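Local coordinates for uncharacterized protein (Bacteroides ovatus CL02T12C04, PDB 6PTM) that probably hydrolyses carrageenan from the chain ends as an exo-acting glycoside hydrolase of family GH42, at residues 169-173 with 501-505; 158-163 with 462-466. One frame throughout, in Å; residues are numbered along the deposited sequence. Where two conformers were deposited one is given.

Interaction 1 of 2, residues 169-173 with 501-505; sequences PVFLA and LTATQ
F171 overlaps T502: its ring atom CD1 lies 4.2 Å from the methyl CG2 of T502. The two segments join the first strand of the (beta/alpha)8 barrel expected for a GH42 enzyme to its last. Strand 168-175 runs parallel to strand 503-506, consistent with the closure of such a barrel. L172 pairs with A503, and A173 with T504. Two backbone bonds tie the strands. L172 N donates to T502 O at 3.1 Å, nearly straight at 162° and in the carbonyl plane. T504 N donates to L172 O at 2.9 Å, tilted 29° from the carbonyl plane. T502 O also takes a CA-H...O contact from F171 CA at 3.4 Å.

The F171 ring stands beside the backbone N of its residue, CG anti to the carbonyl carbon (chi1 -54°). This sets the ring edge toward T502 O, which lies in the ring plane, 3.9 Å from CD1. S551 and I554 of helix 551-559 also touch this ring. T502 uses its methyl here, while its OG1 accepts from M466 N on the neighbouring strand.

L172 and A503 meet on one face of the sheet, CB to CB at 4.0 Å, and L163 packs on both. A173 and T504 point to the other face, where V540 and M544 of helix 534-549 touch A173. One water bridges the strands in this buried contact: it donates to L172 O and sits 2.7 Å from OG1 of T504.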
loop_
_atom_site.group_PDB
_atom_site.type_symbol
_atom_site.label_atom_id
_atom_site.label_comp_id
_atom_site.label_asym_id
_atom_site.label_seq_id
_atom_site.Cartn_x
_atom_site.Cartn_y
_atom_site.Cartn_z
ATOM N N PRO A 169 0.665 20.351 1.214
ATOM C CA PRO A 169 0.515 18.903 1.356
ATOM C C PRO A 169 0.709 18.489 2.822
ATOM O O PRO A 169 1.677 18.961 3.499
ATOM C CB PRO A 169 1.575 18.264 0.430
ATOM C CG PRO A 169 2.267 19.421 -0.263
ATOM C CD PRO A 169 1.838 20.710 0.395
ATOM N N VAL A 170 -0.187 17.605 3.282
ATOM C CA VAL A 170 -0.043 16.890 4.574
ATOM C C VAL A 170 -0.220 15.384 4.324
ATOM O O VAL A 170 -0.686 14.984 3.233
ATOM C CB VAL A 170 -0.999 17.422 5.657
ATOM C CG1 VAL A 170 -0.696 18.867 5.998
ATOM C CG2 VAL A 170 -2.468 17.257 5.284
ATOM N N PHE A 171 0.164 14.602 5.316
ATOM C CA PHE A 171 0.065 13.133 5.364
ATOM C C PHE A 171 -0.727 12.744 6.613
ATOM O O PHE A 171 -0.420 13.248 7.701
ATOM C CB PHE A 171 1.475 12.537 5.290
ATOM C CG PHE A 171 2.247 13.053 4.095
ATOM C CD1 PHE A 171 1.898 12.656 2.804
ATOM C CD2 PHE A 171 3.271 13.975 4.247
ATOM C CE1 PHE A 171 2.564 13.167 1.699
ATOM C CE2 PHE A 171 3.908 14.506 3.141
ATOM C CZ PHE A 171 3.561 14.096 1.875
ATOM N N LEU A 172 -1.673 11.818 6.466
ATOM C CA LEU A 172 -2.653 11.495 7.525
ATOM C C LEU A 172 -2.436 10.078 8.080
ATOM O O LEU A 172 -2.223 9.118 7.292
ATOM C CB LEU A 172 -4.074 11.667 6.996
ATOM C CG LEU A 172 -4.458 13.069 6.505
ATOM C CD1 LEU A 172 -5.967 13.104 6.216
ATOM C CD2 LEU A 172 -4.046 14.202 7.469
ATOM N N ALA A 173 -2.542 9.948 9.397
ATOM C CA ALA A 173 -2.570 8.640 10.086
ATOM C C ALA A 173 -3.729 8.615 11.073
ATOM O O ALA A 173 -3.869 9.583 11.857
ATOM C CB ALA A 173 -1.273 8.392 10.788
ATOM N N LEU A 501 2.569 6.815 -0.491
ATOM C CA LEU A 501 1.509 6.763 0.541
ATOM C C LEU A 501 1.156 8.170 1.041
ATOM O O LEU A 501 2.061 8.929 1.475
ATOM C CB LEU A 501 1.989 5.893 1.692
ATOM C CG LEU A 501 1.002 5.717 2.841
ATOM C CD1 LEU A 501 -0.300 5.077 2.339
ATOM C CD2 LEU A 501 1.670 4.858 3.901
ATOM N N THR A 502 -0.143 8.458 1.082
ATOM C CA THR A 502 -0.667 9.788 1.481
ATOM C C THR A 502 -1.396 9.694 2.818
ATOM O O THR A 502 -1.301 10.625 3.601
ATOM C CB THR A 502 -1.602 10.419 0.439
ATOM O OG1 THR A 502 -1.237 10.057 -0.891
ATOM C CG2 THR A 502 -1.590 11.926 0.570
ATOM N N ALA A 503 -2.152 8.636 3.048
ATOM C CA ALA A 503 -2.986 8.490 4.252
ATOM C C ALA A 503 -3.045 7.022 4.611
ATOM O O ALA A 503 -3.059 6.196 3.694
ATOM C CB ALA A 503 -4.358 9.031 3.991
ATOM N N THR A 504 -3.150 6.738 5.899
ATOM C CA THR A 504 -3.199 5.366 6.446
ATOM C C THR A 504 -4.219 5.307 7.576
ATOM O O THR A 504 -4.116 6.125 8.506
ATOM C CB THR A 504 -1.855 4.883 6.983
ATOM O OG1 THR A 504 -0.886 5.122 5.958
ATOM C CG2 THR A 504 -1.913 3.419 7.363
ATOM N N GLN A 505 -5.155 4.363 7.484
ATOM C CA GLN A 505 -5.907 3.889 8.667
ATOM C C GLN A 505 -5.160 2.643 9.125
ATOM O O GLN A 505 -5.306 1.623 8.422
ATOM C CB GLN A 505 -7.368 3.594 8.339
ATOM C CG GLN A 505 -8.147 3.278 9.606
ATOM C CD GLN A 505 -9.607 3.013 9.361
ATOM O OE1 GLN A 505 -9.995 2.360 8.390
ATOM N NE2 GLN A 505 -10.419 3.538 10.250
HETATM O O HOH W 1 0.097 7.648 6.102
#

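Interaction 2 of 2, residues 158-163 with 462-466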
loop_
_atom_site.group_PDB
_atom_site.type_symbol
_atom_site.label_atom_id
_atom_site.label_comp_id
_atom_site.label_asym_id
_atom_site.label_seq_id
_atom_site.Cartn_x
_atom_site.Cartn_y
_atom_site.Cartn_z
ATOM N N VAL A 158 -8.741 16.788 -0.906
ATOM C CA VAL A 158 -7.938 16.083 -1.925
ATOM C C VAL A 158 -7.665 17.072 -3.041
ATOM O O VAL A 158 -8.618 17.720 -3.532
ATOM C CB VAL A 158 -8.617 14.825 -2.457
ATOM C CG1 VAL A 158 -7.831 14.266 -3.634
ATOM C CG2 VAL A 158 -8.758 13.796 -1.365
ATOM N N ASP A 159 -6.412 17.167 -3.442
ATOM C CA ASP A 159 -6.048 17.944 -4.642
ATOM C C ASP A 159 -4.997 17.142 -5.408
ATOM O O ASP A 159 -3.835 17.089 -4.959
ATOM C CB ASP A 159 -5.598 19.340 -4.217
ATOM C CG ASP A 159 -5.189 20.242 -5.359
ATOM O OD1 ASP A 159 -5.315 19.825 -6.503
ATOM O OD2 ASP A 159 -4.714 21.317 -5.080
ATOM N N LYS A 160 -5.385 16.563 -6.532
ATOM C CA LYS A 160 -4.500 15.721 -7.385
ATOM C C LYS A 160 -3.895 14.618 -6.499
ATOM O O LYS A 160 -4.695 13.812 -6.021
ATOM C CB LYS A 160 -3.513 16.630 -8.130
ATOM C CG LYS A 160 -2.687 15.958 -9.219
ATOM C CD LYS A 160 -2.035 16.936 -10.164
ATOM C CE LYS A 160 -1.076 16.291 -11.147
ATOM N NZ LYS A 160 -0.382 17.307 -11.970
ATOM N N ASP A 161 -2.569 14.605 -6.306
ATOM C CA ASP A 161 -1.849 13.542 -5.556
ATOM C C ASP A 161 -1.626 13.998 -4.108
ATOM O O ASP A 161 -0.841 13.368 -3.422
ATOM C CB ASP A 161 -0.495 13.199 -6.195
ATOM C CG ASP A 161 0.460 14.369 -6.370
ATOM O OD1 ASP A 161 0.012 15.492 -6.290
ATOM O OD2 ASP A 161 1.632 14.133 -6.590
ATOM N N MET A 162 -2.350 15.017 -3.652
ATOM C CA MET A 162 -2.086 15.520 -2.285
ATOM C C MET A 162 -3.337 15.625 -1.421
ATOM O O MET A 162 -4.424 15.770 -1.944
ATOM C CB MET A 162 -1.509 16.940 -2.311
ATOM C CG MET A 162 -0.332 17.140 -3.219
ATOM S SD MET A 162 0.084 18.874 -3.413
ATOM C CE MET A 162 -1.155 19.367 -4.603
ATOM N N LEU A 163 -3.100 15.563 -0.117
ATOM C CA LEU A 163 -4.095 15.948 0.902
ATOM C C LEU A 163 -3.621 17.344 1.316
ATOM O O LEU A 163 -2.458 17.478 1.716
ATOM C CB LEU A 163 -4.079 14.946 2.054
ATOM C CG LEU A 163 -4.867 13.672 1.769
ATOM C CD1 LEU A 163 -4.752 12.699 2.917
ATOM C CD2 LEU A 163 -6.324 13.990 1.479
ATOM N N PRO A 462 0.161 8.330 -11.609
ATOM C CA PRO A 462 1.041 9.184 -10.805
ATOM C C PRO A 462 0.342 10.326 -10.051
ATOM O O PRO A 462 0.981 10.848 -9.118
ATOM C CB PRO A 462 2.059 9.738 -11.825
ATOM C CG PRO A 462 1.349 9.631 -13.138
ATOM C CD PRO A 462 0.418 8.437 -13.049
ATOM N N ASP A 463 -0.911 10.676 -10.385
ATOM C CA ASP A 463 -1.510 11.969 -9.948
ATOM C C ASP A 463 -2.701 11.767 -9.004
ATOM O O ASP A 463 -3.659 12.580 -9.033
ATOM C CB ASP A 463 -1.887 12.813 -11.178
ATOM C CG ASP A 463 -0.663 13.153 -12.025
ATOM O OD1 ASP A 463 0.464 13.163 -11.473
ATOM O OD2 ASP A 463 -0.833 13.356 -13.236
ATOM N N LYS A 464 -2.606 10.778 -8.142
ATOM C CA LYS A 464 -3.671 10.363 -7.204
ATOM C C LYS A 464 -3.123 10.216 -5.794
ATOM O O LYS A 464 -1.964 9.816 -5.606
ATOM C CB LYS A 464 -4.305 9.033 -7.619
ATOM C CG LYS A 464 -5.052 9.090 -8.935
ATOM C CD LYS A 464 -5.501 7.705 -9.404
ATOM C CE LYS A 464 -6.119 7.744 -10.776
ATOM N NZ LYS A 464 -6.398 6.378 -11.244
ATOM N N VAL A 465 -3.950 10.608 -4.839
ATOM C CA VAL A 465 -3.765 10.285 -3.413
ATOM C C VAL A 465 -3.729 8.760 -3.290
ATOM O O VAL A 465 -4.493 8.057 -3.950
ATOM C CB VAL A 465 -4.876 10.960 -2.606
ATOM C CG1 VAL A 465 -5.141 10.345 -1.236
ATOM C CG2 VAL A 465 -4.571 12.442 -2.496
ATOM N N MET A 466 -2.869 8.275 -2.419
ATOM C CA MET A 466 -2.837 6.853 -2.055
ATOM C C MET A 466 -3.305 6.683 -0.603
ATOM O O MET A 466 -2.713 7.273 0.323
ATOM C CB MET A 466 -1.445 6.259 -2.259
ATOM C CG MET A 466 -1.433 4.767 -1.944
ATOM S SD MET A 466 0.261 4.109 -1.820
ATOM C CE MET A 466 0.730 4.206 -3.549
HETATM O O HOH W 2 -6.739 11.124 -5.410
HETATM O O HOH W 3 1.622 14.269 -9.453
#
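V465 sets its methyl CG2 against the backbone of a beta hairpin, 3.4 Å from M162 O. The hairpin joins strands 157-159 and 162-165 through a type II' turn from D159 to M162. It extends the barrel sheet in antiparallel fashion beside strand 168-175. Residues 462-465 lead into strand 466-471, which starts at M466. The turn closes itself: M162 N donates to D159 O and D159 N donates to M162 O.

Across the contact the polar links are few. V465 N reaches K160 O only weakly, at 3.5 Å and 126°. Its better partner is a water at 2.9 Å, which accepts from V465 N and makes a weak bond back to K160 O. K160 O and D463 O lie 3.4 Å apart, but both are acceptors and form no bond.

A second water links the carboxylates of D161 and D463. It is 2.6 Å from OD1 of D463, and its bond to OD2 of D161 is weak. More acceptors surround this water than it has protons. D161 has a stronger partner in R559, which forms a salt bridge to OD2. CB of K464 points away from the hairpin. Its NZ is held by the carbonyls of T415, R416 and S418 and by OG of S461. P462 O accepts from K458 NZ.

With CG anti to the backbone N (chi1 -170°), the K160 chain lies alongside D463, pointing the same way. In one of its two conformers CE comes 3.3 Å from CG of D463, a doubtful closeness that rests on one copy. There NZ stays beyond salt-bridge distance of OD2. V158 CG1 touches CG2 of V465 at 3.9 Å, and CG of L163 lies 4.4 Å from the same methyl.

Overall arrangement
The centres of the two interactions lie about 10 Å apart, and both reach one mixed sheet, whose parallel strands are probably part of the barrel. Along the chain the segments alternate: 158-163, 169-173, 462-466, 501-505. Strand 162-165 leads directly into strand 168-175, and V170 N probably donates to L163 O at 2.8 Å. On the later side, strands 466-471 and 503-506 are neighbours. Interaction 1 thus joins the first and last barrel strands, while interaction 2 seats the preceding hairpin on the loop before strand 466-471. Together they bring segments about 300 residues apart in the chain into one sheet and its adjoining loop.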